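PDB 5LFZ: ArCE4A from Arthrobacter sp. AW19M34-1, which probably removes acetyl groups from N-acetylated sugars of chitin-like and related carbohydrates, as a metal-dependent family CE4 esterase. Local coordinates for residues S81-K87 with E100-T104; I134-L140 with F209-Y215. All blocks are in the same frame, centred on the assembly; numbering follows the deposited sequence.

Contact 1 (S81-K87 with E100-T104); sequences SHTFDHK and EVQWT. With NI (nickel (II) ion), chain B.
Glu100 puts CG anti to its carbonyl carbon (chi1 -67°) and bends at chi2 (-63°), and this brings its carboxylate to the backbone N-H groups of Phe84 and Asp85. In Phe84, CG stands anti to the backbone N (chi1 -167°), and the ring lies against Trp103. Glu100 OE1 receives two backbone N-H groups. Phe84 N lies 2.8 Å from Glu100 OE1 and meets it nearly head-on. Asp85 N, 3.2 Å from Glu100 OE1, comes to the syn lone pair. The two bonds tie one carboxylate oxygen to successive residues of the loop. The other oxygen, Glu100 OE2, is only 2.6 Å from Asp85 OD1, and the carboxylates are steeply inclined to each other. One of the two acids probably holds a proton. Water 2 links Glu100 OE2 to Lys87 NZ, whose charge may ease the crowding of the two acids. Trp103 turns the edge of its six-membered ring to the face of Phe84 in a T-shaped stack, with centroids 5.7 Å apart. Trp103 CB also packs 3.5 Å from Phe84 CD2. At the start of the loop, Ser81 OG accepts from Thr83 N in an ST turn. Water 1 joins Ser81 OG to the carbonyl oxygen of Val101. The same loop supplies two of the nickel ligands. His82 NE2 and His86 NE2 each bind the ion at 2.1 Å, and three waters and Asp33 complete the site. Two histidines and an aspartate are the metal triad of CE4 deacetylases. His82 ND1 is hydrogen-bonded to the backbone oxygen of Arg120. The loop leaves the C-terminal end of strand 78-81 and lies against helix 94-112, while backbone bonds tie Thr83 to Gly59 and Phe84 to Lys60.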
ATOM      1  N   SER A  81       5.433   3.617   3.690  1.00 22.96           N
ATOM      2  CA  SER A  81       5.196   3.968   5.085  1.00 22.76           C
ATOM      3  C   SER A  81       3.732   4.305   5.341  1.00 23.58           C
ATOM      4  O   SER A  81       3.103   4.992   4.538  1.00 24.10           O
ATOM      5  CB  SER A  81       6.074   5.155   5.491  1.00 23.45           C
ATOM      6  OG  SER A  81       5.701   5.643   6.770  1.00 24.85           O
ATOM      7  N   HIS A  82       3.191   3.810   6.455  1.00 22.96           N
ATOM      8  CA  HIS A  82       1.851   4.184   6.898  1.00 21.48           C
ATOM      9  C   HIS A  82       1.919   4.905   8.248  1.00 24.56           C
ATOM     10  O   HIS A  82       0.938   4.924   8.991  1.00 24.81           O
ATOM     11  CB  HIS A  82       0.960   2.933   6.996  1.00 19.33           C
ATOM     12  CG  HIS A  82      -0.514   3.207   6.940  1.00 23.89           C
ATOM     13  ND1 HIS A  82      -1.067   4.251   6.227  1.00 27.07           N
ATOM     14  CD2 HIS A  82      -1.556   2.534   7.483  1.00 24.99           C
ATOM     15  CE1 HIS A  82      -2.382   4.217   6.346  1.00 23.38           C
ATOM     16  NE2 HIS A  82      -2.707   3.184   7.105  1.00 22.21           N
ATOM     17  N   THR A  83       3.078   5.518   8.522  1.00 22.93           N
ATOM     18  CA  THR A  83       3.478   6.087   9.832  1.00 26.77           C
ATOM     19  C   THR A  83       3.691   4.994  10.884  1.00 23.47           C
ATOM     20  O   THR A  83       3.609   3.801  10.583  1.00 24.60           O
ATOM     21  CB  THR A  83       2.476   7.135  10.389  1.00 32.69           C
ATOM     22  OG1 THR A  83       1.314   6.491  10.936  1.00 26.30           O
ATOM     23  CG2 THR A  83       2.071   8.136   9.310  1.00 38.63           C
ATOM     24  N   PHE A  84       4.002   5.401  12.113  1.00 23.21           N
ATOM     25  CA  PHE A  84       4.452   4.444  13.117  1.00 24.40           C
ATOM     26  C   PHE A  84       3.298   3.830  13.891  1.00 27.50           C
ATOM     27  O   PHE A  84       3.213   2.613  14.011  1.00 28.12           O
ATOM     28  CB  PHE A  84       5.435   5.091  14.097  1.00 27.87           C
ATOM     29  CG  PHE A  84       6.158   4.094  14.952  1.00 24.97           C
ATOM     30  CD1 PHE A  84       5.727   3.823  16.240  1.00 31.47           C
ATOM     31  CD2 PHE A  84       7.251   3.403  14.455  1.00 28.43           C
ATOM     32  CE1 PHE A  84       6.387   2.894  17.025  1.00 31.26           C
ATOM     33  CE2 PHE A  84       7.917   2.472  15.233  1.00 29.63           C
ATOM     34  CZ  PHE A  84       7.482   2.217  16.520  1.00 31.63           C
ATOM     35  N   ASP A  85       2.417   4.665  14.425  1.00 27.04           N
ATOM     36  CA  ASP A  85       1.324   4.154  15.247  1.00 30.55           C
ATOM     37  C   ASP A  85      -0.053   4.598  14.748  1.00 30.55           C
ATOM     38  O   ASP A  85      -1.002   4.695  15.528  1.00 32.33           O
ATOM     39  CB  ASP A  85       1.525   4.585  16.696  1.00 34.64           C
ATOM     40  CG  ASP A  85       1.915   6.030  16.807  1.00 46.64           C
ATOM     41  OD1 ASP A  85       1.332   6.840  16.061  1.00 43.99           O
ATOM     42  OD2 ASP A  85       2.810   6.357  17.620  1.00 50.79           O
ATOM     43  N   HIS A  86      -0.139   4.869  13.449  1.00 28.20           N
ATOM     44  CA  HIS A  86      -1.407   5.109  12.747  1.00 29.58           C
ATOM     45  C   HIS A  86      -2.177   6.317  13.266  1.00 32.35           C
ATOM     46  O   HIS A  86      -3.404   6.287  13.370  1.00 31.18           O
ATOM     47  CB  HIS A  86      -2.308   3.867  12.806  1.00 34.26           C
ATOM     48  CG  HIS A  86      -3.271   3.769  11.661  1.00 30.77           C
ATOM     49  ND1 HIS A  86      -4.509   4.375  11.673  1.00 33.26           N
ATOM     50  CD2 HIS A  86      -3.169   3.149  10.460  1.00 29.69           C
ATOM     51  CE1 HIS A  86      -5.130   4.129  10.533  1.00 31.17           C
ATOM     52  NE2 HIS A  86      -4.340   3.383   9.782  1.00 33.82           N
ATOM     53  N   LYS A  87      -1.464   7.386  13.582  1.00 32.75           N
ATOM     54  CA  LYS A  87      -2.125   8.620  13.982  1.00 31.14           C
ATOM     55  C   LYS A  87      -2.405   9.498  12.761  1.00 30.85           C
ATOM     56  O   LYS A  87      -1.616   9.544  11.816  1.00 32.23           O
ATOM     57  CB  LYS A  87      -1.277   9.375  15.014  1.00 33.87           C
ATOM     58  CG  LYS A  87      -1.187   8.663  16.358  1.00 36.45           C
ATOM     59  CD  LYS A  87      -0.222   9.337  17.319  1.00 37.77           C
ATOM     60  CE  LYS A  87      -0.084   8.512  18.594  1.00 42.67           C
ATOM     61  NZ  LYS A  87       0.809   9.142  19.607  1.00 47.07           N
ATOM     62  N   GLU A 100       6.708  10.170  13.503  1.00 31.18           N
ATOM     63  CA  GLU A 100       5.947   9.188  12.735  1.00 29.43           C
ATOM     64  C   GLU A 100       6.693   8.740  11.481  1.00 28.05           C
ATOM     65  O   GLU A 100       6.712   7.556  11.149  1.00 29.20           O
ATOM     66  CB  GLU A 100       4.583   9.753  12.345  1.00 26.94           C
ATOM     67  CG  GLU A 100       3.643  10.000  13.517  1.00 30.25           C
ATOM     68  CD  GLU A 100       3.284   8.729  14.258  1.00 31.53           C
ATOM     69  OE1 GLU A 100       3.312   7.644  13.642  1.00 30.75           O
ATOM     70  OE2 GLU A 100       2.963   8.819  15.463  1.00 38.92           O
ATOM     71  N   VAL A 101       7.301   9.688  10.781  1.00 26.20           N
ATOM     72  CA  VAL A 101       8.075   9.362   9.589  1.00 25.28           C
ATOM     73  C   VAL A 101       9.365   8.619   9.948  1.00 27.23           C
ATOM     74  O   VAL A 101       9.623   7.511   9.466  1.00 23.42           O
ATOM     75  CB  VAL A 101       8.426  10.633   8.788  1.00 29.30           C
ATOM     76  CG1 VAL A 101       9.437  10.318   7.693  1.00 30.77           C
ATOM     77  CG2 VAL A 101       7.161  11.261   8.204  1.00 29.61           C
ATOM     78  N   GLN A 102      10.171   9.234  10.805  1.00 28.01           N
ATOM     79  CA  GLN A 102      11.504   8.721  11.097  1.00 24.88           C
ATOM     80  C   GLN A 102      11.506   7.405  11.862  1.00 24.73           C
ATOM     81  O   GLN A 102      12.355   6.553  11.611  1.00 25.39           O
ATOM     82  CB  GLN A 102      12.306   9.761  11.868  1.00 25.77           C
ATOM     83  CG  GLN A 102      12.594  11.006  11.064  1.00 28.16           C
ATOM     84  CD  GLN A 102      13.375  12.024  11.851  1.00 29.00           C
ATOM     85  OE1 GLN A 102      13.938  11.710  12.901  1.00 34.04           O
ATOM     86  NE2 GLN A 102      13.418  13.254  11.353  1.00 31.88           N
ATOM     87  N   TRP A 103      10.563   7.225  12.784  1.00 27.27           N
ATOM     88  CA  TRP A 103      10.496   5.964  13.521  1.00 28.44           C
ATOM     89  C   TRP A 103      10.111   4.816  12.599  1.00 25.20           C
ATOM     90  O   TRP A 103      10.567   3.691  12.780  1.00 24.76           O
ATOM     91  CB  TRP A 103       9.498   6.042  14.678  1.00 26.61           C
ATOM     92  CG  TRP A 103       9.879   6.985  15.766  1.00 32.81           C
ATOM     93  CD1 TRP A 103      11.088   7.590  15.946  1.00 31.88           C
ATOM     94  CD2 TRP A 103       9.041   7.437  16.833  1.00 36.42           C
ATOM     95  NE1 TRP A 103      11.054   8.391  17.063  1.00 35.88           N
ATOM     96  CE2 TRP A 103       9.807   8.315  17.625  1.00 40.70           C
ATOM     97  CE3 TRP A 103       7.714   7.184  17.197  1.00 43.86           C
ATOM     98  CZ2 TRP A 103       9.292   8.939  18.758  1.00 41.93           C
ATOM     99  CZ3 TRP A 103       7.205   7.807  18.323  1.00 44.45           C
ATOM    100  CH2 TRP A 103       7.992   8.672  19.089  1.00 42.98           C
ATOM    101  N   THR A 104       9.277   5.106  11.608  1.00 24.76           N
ATOM    102  CA  THR A 104       8.825   4.074  10.680  1.00 24.50           C
ATOM    103  C   THR A 104       9.958   3.699   9.741  1.00 26.32           C
ATOM    104  O   THR A 104      10.187   2.515   9.470  1.00 24.05           O
ATOM    105  CB  THR A 104       7.598   4.534   9.872  1.00 23.70           C
ATOM    106  OG1 THR A 104       6.569   4.938  10.779  1.00 25.45           O
ATOM    107  CG2 THR A 104       7.070   3.401   8.977  1.00 23.19           C
TER
HETATM  108 NI    NI B 301      -4.531   2.557   7.896  0.54 22.68          NI
HETATM  109  O   HOH W   1       8.241   6.817   7.121  1.00 26.05           O
HETATM  110  O   HOH W   2       3.430   9.047  18.085  1.00 51.81           O
HETATM  111  O   HOH W   3      -5.493   2.476   6.213  1.00 36.74           O
HETATM  112  O   HOH W   4      -5.524   4.381   7.354  1.00 36.63           O
HETATM  113  O   HOH W   5      -6.399   1.846   8.515  1.00 31.16           O

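Contact 2 (I134-L140 with F209-Y215); sequences IPYPLVL and FKPAKAY
Leu138 N gives the shortest hydrogen bond here, 2.6 Å to Lys213 O, which it meets nearly along the C=O axis. It opens a short parallel beta ladder in which strand 138-139 pairs with strand 214-215, a two-stranded parallel sheet separate from the main parallel sheet of the domain. The ladder then alternates between the strands. Tyr215 N bonds back to Leu138 O at 2.8 Å, and Leu140 N reaches Tyr215 O at 2.7 Å. Each strand therefore both gives and takes. Before the ladder, a type II turn from Lys210 to Lys213 presents Ala212 N to Tyr136 O. This donor stands 60° out of the carbonyl plane, and the bond ties the turn to the loop ahead of strand 138-139. Leu138 and Ala214 share one face of the little sheet, where Leu140 CD2 comes 3.6 Å from Ala214 CB. Val139 and Tyr215 point to the other face. There the Phe209 ring, with CG anti to its backbone N (chi1 -167°), takes Pro137 CB over one face in a CH-pi contact and Val139 CG2 at its edge. Phe209 CD1 lies above the centre of the Tyr215 ring. The hydroxyl of Tyr215 accepts from Lys210 N, which fixes the ring across the turn. Outside the pair, Phe209 stacks on Phe204. Arg120 donates to the carbonyl oxygens of Val139 and Leu140, which ties its side chain to the end of strand 138-139. Pro137 CB sits 3.8 Å from the centroid of the Phe209 ring, 21° off its normal.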
ATOM      1  N   ILE A 134       6.831  15.778   4.747  1.00 37.49           N
ATOM      2  CA  ILE A 134       6.969  14.370   4.396  1.00 32.14           C
ATOM      3  C   ILE A 134       7.858  14.220   3.168  1.00 30.90           C
ATOM      4  O   ILE A 134       7.560  14.763   2.105  1.00 33.02           O
ATOM      5  CB  ILE A 134       5.593  13.733   4.156  1.00 30.57           C
ATOM      6  CG1 ILE A 134       4.802  13.724   5.468  1.00 34.16           C
ATOM      7  CG2 ILE A 134       5.729  12.317   3.616  1.00 31.58           C
ATOM      8  CD1 ILE A 134       3.327  13.615   5.281  1.00 45.30           C
ATOM      9  N   PRO A 135       8.962  13.472   3.315  1.00 30.42           N
ATOM     10  CA  PRO A 135      10.020  13.401   2.303  1.00 33.04           C
ATOM     11  C   PRO A 135       9.695  12.463   1.141  1.00 34.25           C
ATOM     12  O   PRO A 135      10.576  12.167   0.335  1.00 30.10           O
ATOM     13  CB  PRO A 135      11.214  12.879   3.102  1.00 34.87           C
ATOM     14  CG  PRO A 135      10.597  11.995   4.128  1.00 32.44           C
ATOM     15  CD  PRO A 135       9.258  12.617   4.479  1.00 32.05           C
ATOM     16  N   TYR A 136       8.444  12.013   1.068  1.00 28.58           N
ATOM     17  CA  TYR A 136       7.995  11.059   0.054  1.00 30.64           C
ATOM     18  C   TYR A 136       6.701  11.545  -0.588  1.00 25.66           C
ATOM     19  O   TYR A 136       5.965  12.321   0.016  1.00 28.15           O
ATOM     20  CB  TYR A 136       7.764   9.666   0.672  1.00 25.68           C
ATOM     21  CG  TYR A 136       8.872   9.193   1.587  1.00 25.09           C
ATOM     22  CD1 TYR A 136      10.163   9.033   1.110  1.00 31.63           C
ATOM     23  CD2 TYR A 136       8.627   8.903   2.928  1.00 28.64           C
ATOM     24  CE1 TYR A 136      11.183   8.607   1.932  1.00 38.88           C
ATOM     25  CE2 TYR A 136       9.651   8.469   3.765  1.00 32.71           C
ATOM     26  CZ  TYR A 136      10.927   8.323   3.256  1.00 33.34           C
ATOM     27  OH  TYR A 136      11.978   7.907   4.053  1.00 36.30           O
ATOM     28  N   PRO A 137       6.417  11.094  -1.820  1.00 26.89           N
ATOM     29  CA  PRO A 137       5.074  11.344  -2.347  1.00 23.82           C
ATOM     30  C   PRO A 137       4.020  10.746  -1.421  1.00 27.58           C
ATOM     31  O   PRO A 137       4.247   9.681  -0.848  1.00 28.99           O
ATOM     32  CB  PRO A 137       5.080  10.626  -3.700  1.00 26.80           C
ATOM     33  CG  PRO A 137       6.539  10.511  -4.069  1.00 24.66           C
ATOM     34  CD  PRO A 137       7.254  10.340  -2.768  1.00 28.24           C
ATOM     35  N   LEU A 138       2.898  11.435  -1.263  1.00 25.72           N
ATOM     36  CA  LEU A 138       1.780  10.892  -0.510  1.00 26.09           C
ATOM     37  C   LEU A 138       0.880  10.105  -1.455  1.00 25.03           C
ATOM     38  O   LEU A 138       0.378  10.640  -2.443  1.00 25.42           O
ATOM     39  CB  LEU A 138       0.992  12.001   0.197  1.00 27.44           C
ATOM     40  CG  LEU A 138       1.646  12.659   1.415  1.00 30.66           C
ATOM     41  CD1 LEU A 138       2.737  13.647   1.013  1.00 38.39           C
ATOM     42  CD2 LEU A 138       0.599  13.347   2.270  1.00 34.24           C
ATOM     43  N   VAL A 139       0.678   8.829  -1.158  1.00 26.09           N
ATOM     44  CA  VAL A 139      -0.106   7.983  -2.041  1.00 23.20           C
ATOM     45  C   VAL A 139      -1.441   7.620  -1.402  1.00 25.80           C
ATOM     46  O   VAL A 139      -1.491   6.909  -0.399  1.00 26.18           O
ATOM     47  CB  VAL A 139       0.661   6.703  -2.415  1.00 23.81           C
ATOM     48  CG1 VAL A 139      -0.177   5.827  -3.340  1.00 25.53           C
ATOM     49  CG2 VAL A 139       2.009   7.065  -3.050  1.00 24.95           C
ATOM     50  N   LEU A 140      -2.516   8.139  -1.979  1.00 22.07           N
ATOM     51  CA  LEU A 140      -3.861   7.799  -1.528  1.00 24.75           C
ATOM     52  C   LEU A 140      -4.396   6.671  -2.397  1.00 23.35           C
ATOM     53  O   LEU A 140      -3.687   5.697  -2.647  1.00 24.41           O
ATOM     54  CB  LEU A 140      -4.783   9.021  -1.570  1.00 28.78           C
ATOM     55  CG  LEU A 140      -4.548  10.111  -0.511  1.00 37.11           C
ATOM     56  CD1 LEU A 140      -4.391   9.514   0.879  1.00 38.00           C
ATOM     57  CD2 LEU A 140      -3.351  10.966  -0.848  1.00 44.37           C
ATOM     58  N   PHE A 209       6.217  12.423 -10.187  1.00 35.82           N
ATOM     59  CA  PHE A 209       5.840  11.813  -8.919  1.00 34.25           C
ATOM     60  C   PHE A 209       6.748  12.315  -7.803  1.00 41.44           C
ATOM     61  O   PHE A 209       7.808  11.743  -7.562  1.00 48.78           O
ATOM     62  CB  PHE A 209       5.935  10.298  -9.066  1.00 33.76           C
ATOM     63  CG  PHE A 209       5.289   9.528  -7.960  1.00 29.98           C
ATOM     64  CD1 PHE A 209       4.008   9.831  -7.535  1.00 29.12           C
ATOM     65  CD2 PHE A 209       5.955   8.470  -7.370  1.00 36.50           C
ATOM     66  CE1 PHE A 209       3.415   9.108  -6.520  1.00 31.04           C
ATOM     67  CE2 PHE A 209       5.371   7.743  -6.360  1.00 34.28           C
ATOM     68  CZ  PHE A 209       4.095   8.057  -5.936  1.00 36.26           C
ATOM     69  N   LYS A 210       6.344  13.384  -7.121  1.00 39.38           N
ATOM     70  CA  LYS A 210       7.285  14.112  -6.268  1.00 42.67           C
ATOM     71  C   LYS A 210       6.873  14.155  -4.791  1.00 36.27           C
ATOM     72  O   LYS A 210       5.681  14.094  -4.473  1.00 39.43           O
ATOM     73  CB  LYS A 210       7.471  15.531  -6.829  1.00 49.57           C
ATOM     74  CG  LYS A 210       8.935  15.889  -7.065  1.00 56.41           C
ATOM     75  CD  LYS A 210       9.167  16.725  -8.302  1.00 63.32           C
ATOM     76  CE  LYS A 210      10.586  16.501  -8.805  1.00 63.38           C
ATOM     77  NZ  LYS A 210      10.992  15.069  -8.678  1.00 66.41           N
ATOM     78  N   PRO A 211       7.863  14.238  -3.879  1.00 35.00           N
ATOM     79  CA  PRO A 211       7.589  14.291  -2.438  1.00 35.06           C
ATOM     80  C   PRO A 211       6.689  15.448  -2.029  1.00 37.61           C
ATOM     81  O   PRO A 211       6.617  16.450  -2.743  1.00 42.46           O
ATOM     82  CB  PRO A 211       8.980  14.466  -1.818  1.00 37.46           C
ATOM     83  CG  PRO A 211       9.922  13.958  -2.828  1.00 39.78           C
ATOM     84  CD  PRO A 211       9.313  14.249  -4.157  1.00 36.98           C
ATOM     85  N   ALA A 212       6.021  15.297  -0.886  1.00 35.34           N
ATOM     86  CA  ALA A 212       5.171  16.336  -0.307  1.00 37.41           C
ATOM     87  C   ALA A 212       3.968  16.689  -1.182  1.00 44.02           C
ATOM     88  O   ALA A 212       3.349  17.735  -1.000  1.00 44.46           O
ATOM     89  CB  ALA A 212       5.992  17.589  -0.017  1.00 42.64           C
ATOM     90  N   LYS A 213       3.643  15.812  -2.129  1.00 44.17           N
ATOM     91  CA  LYS A 213       2.442  15.953  -2.950  1.00 37.60           C
ATOM     92  C   LYS A 213       1.595  14.700  -2.792  1.00 30.87           C
ATOM     93  O   LYS A 213       2.129  13.627  -2.528  1.00 32.45           O
ATOM     94  CB  LYS A 213       2.790  16.158  -4.423  1.00 36.09           C
ATOM     95  CG  LYS A 213       3.650  17.375  -4.724  1.00 43.67           C
ATOM     96  CD  LYS A 213       2.920  18.670  -4.412  1.00 49.06           C
ATOM     97  CE  LYS A 213       3.536  19.825  -5.181  1.00 54.53           C
ATOM     98  NZ  LYS A 213       3.069  21.159  -4.707  1.00 56.12           N
ATOM     99  N   ALA A 214       0.283  14.827  -2.969  1.00 30.70           N
ATOM    100  CA  ALA A 214      -0.610  13.678  -2.829  1.00 31.40           C
ATOM    101  C   ALA A 214      -1.142  13.185  -4.177  1.00 29.87           C
ATOM    102  O   ALA A 214      -1.481  13.976  -5.053  1.00 35.83           O
ATOM    103  CB  ALA A 214      -1.764  14.020  -1.898  1.00 36.65           C
ATOM    104  N   TYR A 215      -1.210  11.866  -4.329  1.00 31.05           N
ATOM    105  CA  TYR A 215      -1.642  11.243  -5.576  1.00 27.88           C
ATOM    106  C   TYR A 215      -2.618  10.121  -5.270  1.00 29.60           C
ATOM    107  O   TYR A 215      -2.365   9.319  -4.377  1.00 29.10           O
ATOM    108  CB  TYR A 215      -0.448  10.684  -6.348  1.00 27.35           C
ATOM    109  CG  TYR A 215       0.651  11.691  -6.609  1.00 28.42           C
ATOM    110  CD1 TYR A 215       1.651  11.914  -5.671  1.00 33.63           C
ATOM    111  CD2 TYR A 215       0.698  12.404  -7.799  1.00 33.38           C
ATOM    112  CE1 TYR A 215       2.662  12.831  -5.907  1.00 32.38           C
ATOM    113  CE2 TYR A 215       1.708  13.325  -8.045  1.00 36.16           C
ATOM    114  CZ  TYR A 215       2.687  13.532  -7.094  1.00 36.34           C
ATOM    115  OH  TYR A 215       3.692  14.446  -7.335  1.00 35.35           O
TER

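Both contacts are partly buried, with centres about 14 and 13 Å from the centre of the chain. Contact 1 joins a loop to a helix beside the metal, and two of its residues are ligands. Contact 2 joins two short strands, one of them near the C-terminal end of the chain, and its Leu140 side chain is about 10 Å from the nickel. Contact 1 relies on a side-chain carboxylate, bridging waters and one T-shaped ring pair; contact 2 is held mainly by backbone bonds and apolar packing. Their centres are 15 Å apart, yet they touch where Val101 CG1 packs 4.0 Å from Pro135 CD. Arg120 serves both, through His82 and through strand 138-139.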